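PDB 4QK0: GH127 beta-L-arabinofuranoside from Geobacillus stearothermophilus, which probably hydrolyses beta-L-arabinofuranosides, releasing L-arabinose, as a glycoside hydrolase of family 127. Local coordinates for residues E480-P488 against I509-W520. Sequence-based numbering, arbitrary orientation.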
loop_
_atom_site.group_PDB
_atom_site.type_symbol
_atom_site.label_atom_id
_atom_site.label_comp_id
_atom_site.label_asym_id
_atom_site.label_seq_id
_atom_site.Cartn_x
_atom_site.Cartn_y
_atom_site.Cartn_z
ATOM N N GLU A 480 58.060 -4.993 7.653
ATOM C CA GLU A 480 57.337 -4.844 6.439
ATOM C C GLU A 480 56.004 -5.578 6.582
ATOM O O GLU A 480 55.969 -6.740 6.938
ATOM C CB GLU A 480 58.133 -5.415 5.279
ATOM C CG GLU A 480 57.542 -5.185 3.902
ATOM C CD GLU A 480 58.268 -5.964 2.812
ATOM O OE1 GLU A 480 59.226 -6.721 3.124
ATOM O OE2 GLU A 480 57.861 -5.823 1.635
ATOM N N PHE A 481 54.920 -4.860 6.358
ATOM C CA PHE A 481 53.626 -5.482 6.203
ATOM C C PHE A 481 52.669 -4.519 5.479
ATOM O O PHE A 481 52.985 -3.323 5.240
ATOM C CB PHE A 481 53.056 -5.937 7.557
ATOM C CG PHE A 481 52.961 -4.839 8.583
ATOM C CD1 PHE A 481 51.877 -4.005 8.652
ATOM C CD2 PHE A 481 54.007 -4.628 9.475
ATOM C CE1 PHE A 481 51.837 -2.963 9.578
ATOM C CE2 PHE A 481 53.982 -3.587 10.412
ATOM C CZ PHE A 481 52.887 -2.754 10.456
ATOM N N THR A 482 51.508 -5.061 5.128
ATOM C CA THR A 482 50.510 -4.346 4.343
ATOM C C THR A 482 49.351 -3.871 5.203
ATOM O O THR A 482 48.833 -4.596 6.057
ATOM C CB THR A 482 50.004 -5.213 3.232
ATOM O OG1 THR A 482 51.120 -5.622 2.458
ATOM C CG2 THR A 482 49.031 -4.442 2.384
ATOM N N LEU A 483 49.056 -2.599 5.062
ATOM C CA LEU A 483 47.873 -1.979 5.652
ATOM C C LEU A 483 46.876 -1.769 4.538
ATOM O O LEU A 483 47.212 -1.125 3.523
ATOM C CB LEU A 483 48.225 -0.613 6.197
ATOM C CG LEU A 483 47.623 -0.287 7.517
ATOM C CD1 LEU A 483 48.297 -1.210 8.542
ATOM C CD2 LEU A 483 47.847 1.181 7.830
ATOM N N GLY A 484 45.692 -2.365 4.681
ATOM C CA GLY A 484 44.627 -2.221 3.650
ATOM C C GLY A 484 43.579 -1.216 4.104
ATOM O O GLY A 484 42.944 -1.434 5.105
ATOM N N LEU A 485 43.471 -0.097 3.423
ATOM C CA LEU A 485 42.551 0.974 3.825
ATOM C C LEU A 485 41.366 1.146 2.855
ATOM O O LEU A 485 41.592 1.411 1.700
ATOM C CB LEU A 485 43.312 2.283 3.919
ATOM C CG LEU A 485 44.594 2.192 4.760
ATOM C CD1 LEU A 485 45.324 3.509 4.721
ATOM C CD2 LEU A 485 44.316 1.836 6.182
ATOM N N ARG A 486 40.129 0.971 3.330
ATOM C CA ARG A 486 38.972 1.144 2.456
ATOM C C ARG A 486 38.861 2.575 1.989
ATOM O O ARG A 486 38.955 3.525 2.760
ATOM C CB ARG A 486 37.667 0.780 3.135
ATOM C CG ARG A 486 36.443 1.112 2.245
ATOM C CD ARG A 486 35.165 0.579 2.817
ATOM N NE ARG A 486 34.883 1.216 4.092
ATOM C CZ ARG A 486 34.040 2.230 4.299
ATOM N NH1 ARG A 486 33.311 2.774 3.312
ATOM N NH2 ARG A 486 33.931 2.684 5.515
ATOM N N ILE A 487 38.702 2.725 0.694
ATOM C CA ILE A 487 38.424 4.034 0.124
ATOM C C ILE A 487 36.884 4.064 -0.087
ATOM O O ILE A 487 36.368 3.339 -0.967
ATOM C CB ILE A 487 39.200 4.258 -1.187
ATOM C CG1 ILE A 487 40.696 4.014 -0.974
ATOM C CG2 ILE A 487 38.989 5.685 -1.684
ATOM C CD1 ILE A 487 41.333 4.803 0.163
ATOM N N PRO A 488 36.154 4.825 0.747
ATOM C CA PRO A 488 34.671 4.709 0.712
ATOM C C PRO A 488 34.093 5.063 -0.626
ATOM O O PRO A 488 34.531 6.024 -1.268
ATOM C CB PRO A 488 34.212 5.729 1.741
ATOM C CG PRO A 488 35.394 5.831 2.688
ATOM C CD PRO A 488 36.578 5.778 1.776
ATOM N N ILE A 509 45.342 0.767 -5.322
ATOM C CA ILE A 509 43.951 0.459 -4.992
ATOM C C ILE A 509 43.511 -0.762 -5.743
ATOM O O ILE A 509 43.653 -0.858 -6.934
ATOM C CB ILE A 509 42.983 1.629 -5.308
ATOM C CG1 ILE A 509 43.137 2.720 -4.253
ATOM C CG2 ILE A 509 41.518 1.164 -5.306
ATOM C CD1 ILE A 509 42.529 4.040 -4.695
ATOM N N LYS A 510 42.902 -1.673 -5.018
ATOM C CA LYS A 510 42.327 -2.794 -5.638
ATOM C C LYS A 510 40.976 -3.027 -4.971
ATOM O O LYS A 510 40.900 -3.263 -3.757
ATOM C CB LYS A 510 43.299 -3.973 -5.496
ATOM C CG LYS A 510 42.898 -5.246 -6.228
ATOM C CD LYS A 510 44.050 -6.002 -6.937
ATOM C CE LYS A 510 45.337 -6.139 -6.105
ATOM N NZ LYS A 510 45.198 -6.976 -4.879
ATOM N N LYS A 511 39.913 -2.998 -5.782
ATOM C CA LYS A 511 38.534 -3.239 -5.326
ATOM C C LYS A 511 38.191 -2.452 -4.083
ATOM O O LYS A 511 37.802 -3.025 -3.066
ATOM C CB LYS A 511 38.319 -4.712 -5.068
ATOM C CG LYS A 511 38.430 -5.523 -6.336
ATOM C CD LYS A 511 38.157 -6.980 -6.049
ATOM C CE LYS A 511 37.885 -7.712 -7.343
ATOM N NZ LYS A 511 37.406 -9.076 -7.028
ATOM N N GLY A 512 38.442 -1.156 -4.152
ATOM C CA GLY A 512 38.089 -0.236 -3.093
ATOM C C GLY A 512 38.935 -0.247 -1.850
ATOM O O GLY A 512 38.593 0.437 -0.893
ATOM N N TYR A 513 40.069 -0.950 -1.860
ATOM C CA TYR A 513 41.043 -0.901 -0.729
ATOM C C TYR A 513 42.377 -0.418 -1.255
ATOM O O TYR A 513 42.858 -0.904 -2.259
ATOM C CB TYR A 513 41.208 -2.265 -0.039
ATOM C CG TYR A 513 40.107 -2.558 0.941
ATOM C CD1 TYR A 513 38.883 -3.071 0.505
ATOM C CD2 TYR A 513 40.244 -2.247 2.297
ATOM C CE1 TYR A 513 37.858 -3.346 1.383
ATOM C CE2 TYR A 513 39.195 -2.446 3.177
ATOM C CZ TYR A 513 37.993 -2.995 2.707
ATOM O OH TYR A 513 36.962 -3.252 3.574
ATOM N N ALA A 514 42.976 0.559 -0.579
ATOM C CA ALA A 514 44.365 0.964 -0.881
ATOM C C ALA A 514 45.334 0.050 -0.080
ATOM O O ALA A 514 45.254 -0.020 1.161
ATOM C CB ALA A 514 44.580 2.424 -0.497
ATOM N N TYR A 515 46.181 -0.680 -0.796
ATOM C CA TYR A 515 47.149 -1.565 -0.174
ATOM C C TYR A 515 48.485 -0.865 0.007
ATOM O O TYR A 515 49.200 -0.601 -0.951
ATOM C CB TYR A 515 47.318 -2.797 -1.014
ATOM C CG TYR A 515 46.115 -3.675 -0.966
ATOM C CD1 TYR A 515 44.983 -3.377 -1.716
ATOM C CD2 TYR A 515 46.104 -4.842 -0.193
ATOM C CE1 TYR A 515 43.880 -4.213 -1.711
ATOM C CE2 TYR A 515 45.013 -5.667 -0.180
ATOM C CZ TYR A 515 43.902 -5.326 -0.938
ATOM O OH TYR A 515 42.827 -6.139 -0.917
ATOM N N ILE A 516 48.785 -0.512 1.248
ATOM C CA ILE A 516 50.029 0.134 1.575
ATOM C C ILE A 516 51.042 -0.802 2.259
ATOM O O ILE A 516 50.922 -1.128 3.466
ATOM C CB ILE A 516 49.777 1.335 2.460
ATOM C CG1 ILE A 516 48.744 2.234 1.780
ATOM C CG2 ILE A 516 51.111 2.078 2.716
ATOM C CD1 ILE A 516 48.426 3.463 2.581
ATOM N N ARG A 517 52.026 -1.227 1.466
ATOM C CA ARG A 517 53.063 -2.180 1.893
ATOM C C ARG A 517 54.416 -1.462 1.927
ATOM O O ARG A 517 54.834 -0.848 0.975
ATOM C CB ARG A 517 53.141 -3.383 0.969
ATOM C CG ARG A 517 54.077 -4.459 1.493
ATOM C CD ARG A 517 54.012 -5.783 0.729
ATOM N NE ARG A 517 54.839 -6.803 1.390
ATOM C CZ ARG A 517 54.513 -7.490 2.503
ATOM N NH1 ARG A 517 53.326 -7.327 3.108
ATOM N NH2 ARG A 517 55.374 -8.379 3.013
ATOM N N ARG A 518 55.056 -1.504 3.081
ATOM C CA ARG A 518 56.295 -0.795 3.338
ATOM C C ARG A 518 56.828 -1.293 4.688
ATOM O O ARG A 518 56.155 -2.080 5.405
ATOM C CB ARG A 518 56.058 0.726 3.429
ATOM C CG ARG A 518 55.166 1.177 4.599
ATOM C CD ARG A 518 54.776 2.642 4.496
ATOM N NE ARG A 518 55.937 3.521 4.695
ATOM C CZ ARG A 518 56.436 3.877 5.879
ATOM N NH1 ARG A 518 55.901 3.430 7.004
ATOM N NH2 ARG A 518 57.474 4.687 5.942
ATOM N N VAL A 519 58.036 -0.853 5.023
ATOM C CA VAL A 519 58.588 -1.097 6.333
ATOM C C VAL A 519 58.028 -0.041 7.267
ATOM O O VAL A 519 58.281 1.129 7.058
ATOM C CB VAL A 519 60.149 -0.974 6.349
ATOM C CG1 VAL A 519 60.668 -1.058 7.771
ATOM C CG2 VAL A 519 60.796 -2.016 5.463
ATOM N N TRP A 520 57.339 -0.475 8.309
ATOM C CA TRP A 520 56.745 0.419 9.283
ATOM C C TRP A 520 57.654 0.543 10.503
ATOM O O TRP A 520 58.175 -0.443 10.976
ATOM C CB TRP A 520 55.389 -0.131 9.748
ATOM C CG TRP A 520 54.397 -0.248 8.619
ATOM C CD1 TRP A 520 54.186 -1.316 7.839
ATOM C CD2 TRP A 520 53.535 0.791 8.108
ATOM N NE1 TRP A 520 53.254 -1.035 6.860
ATOM C CE2 TRP A 520 52.835 0.253 7.014
ATOM C CE3 TRP A 520 53.282 2.107 8.491
ATOM C CZ2 TRP A 520 51.880 0.973 6.309
ATOM C CZ3 TRP A 520 52.346 2.824 7.776
ATOM C CH2 TRP A 520 51.665 2.250 6.690
#
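With its CG lodged between backbone N and carbonyl carbon (chi1 56°), Phe-481 lays its ring face to face with the indole of Trp-520, whose CG is anti to its own carbonyl carbon. The two form an offset stack, planes 25° apart, with Trp-520 CD1 over the phenyl centre and 3.3 Å from Phe-481 CZ. Tryptophan suits this place because it also donates: Trp-520 NE1 meets Phe-481 O at 2.8 Å, the oxygen in the indole plane but the donor above the carbonyl plane. A leucine here would probably leave that carbonyl without its indole donor and the phenyl face without its stacking partner. Both rings pack on Val-473 of strand 468-475, within the beta-sandwich-like middle domain, where strands 480-486 and 513-517 pair antiparallel and a type I' turn, Lys-510 to Tyr-513, reverses the chain. Reciprocal backbone hydrogen bonds join Leu-483 to Ile-516 and Leu-485 to Ala-514, whose methyl meets Ile-487 CD1. On the other face, extended Arg-517 gives NH1 to Thr-482 OG1 (2.9 Å, 164°), in the guanidinium plane, while NE pairs with Glu-480 OE2 in a salt bridge whose hydrogen bond is weak and bent. Arg-486 CB covers the Tyr-513 ring in a CH-pi contact; Arg-486 NE is hydrogen-bonded to His-439 O, its NH1 and NH2 salt-bridged to Asp-358 and Glu-361, and Tyr-513 OH to His-439 ND1.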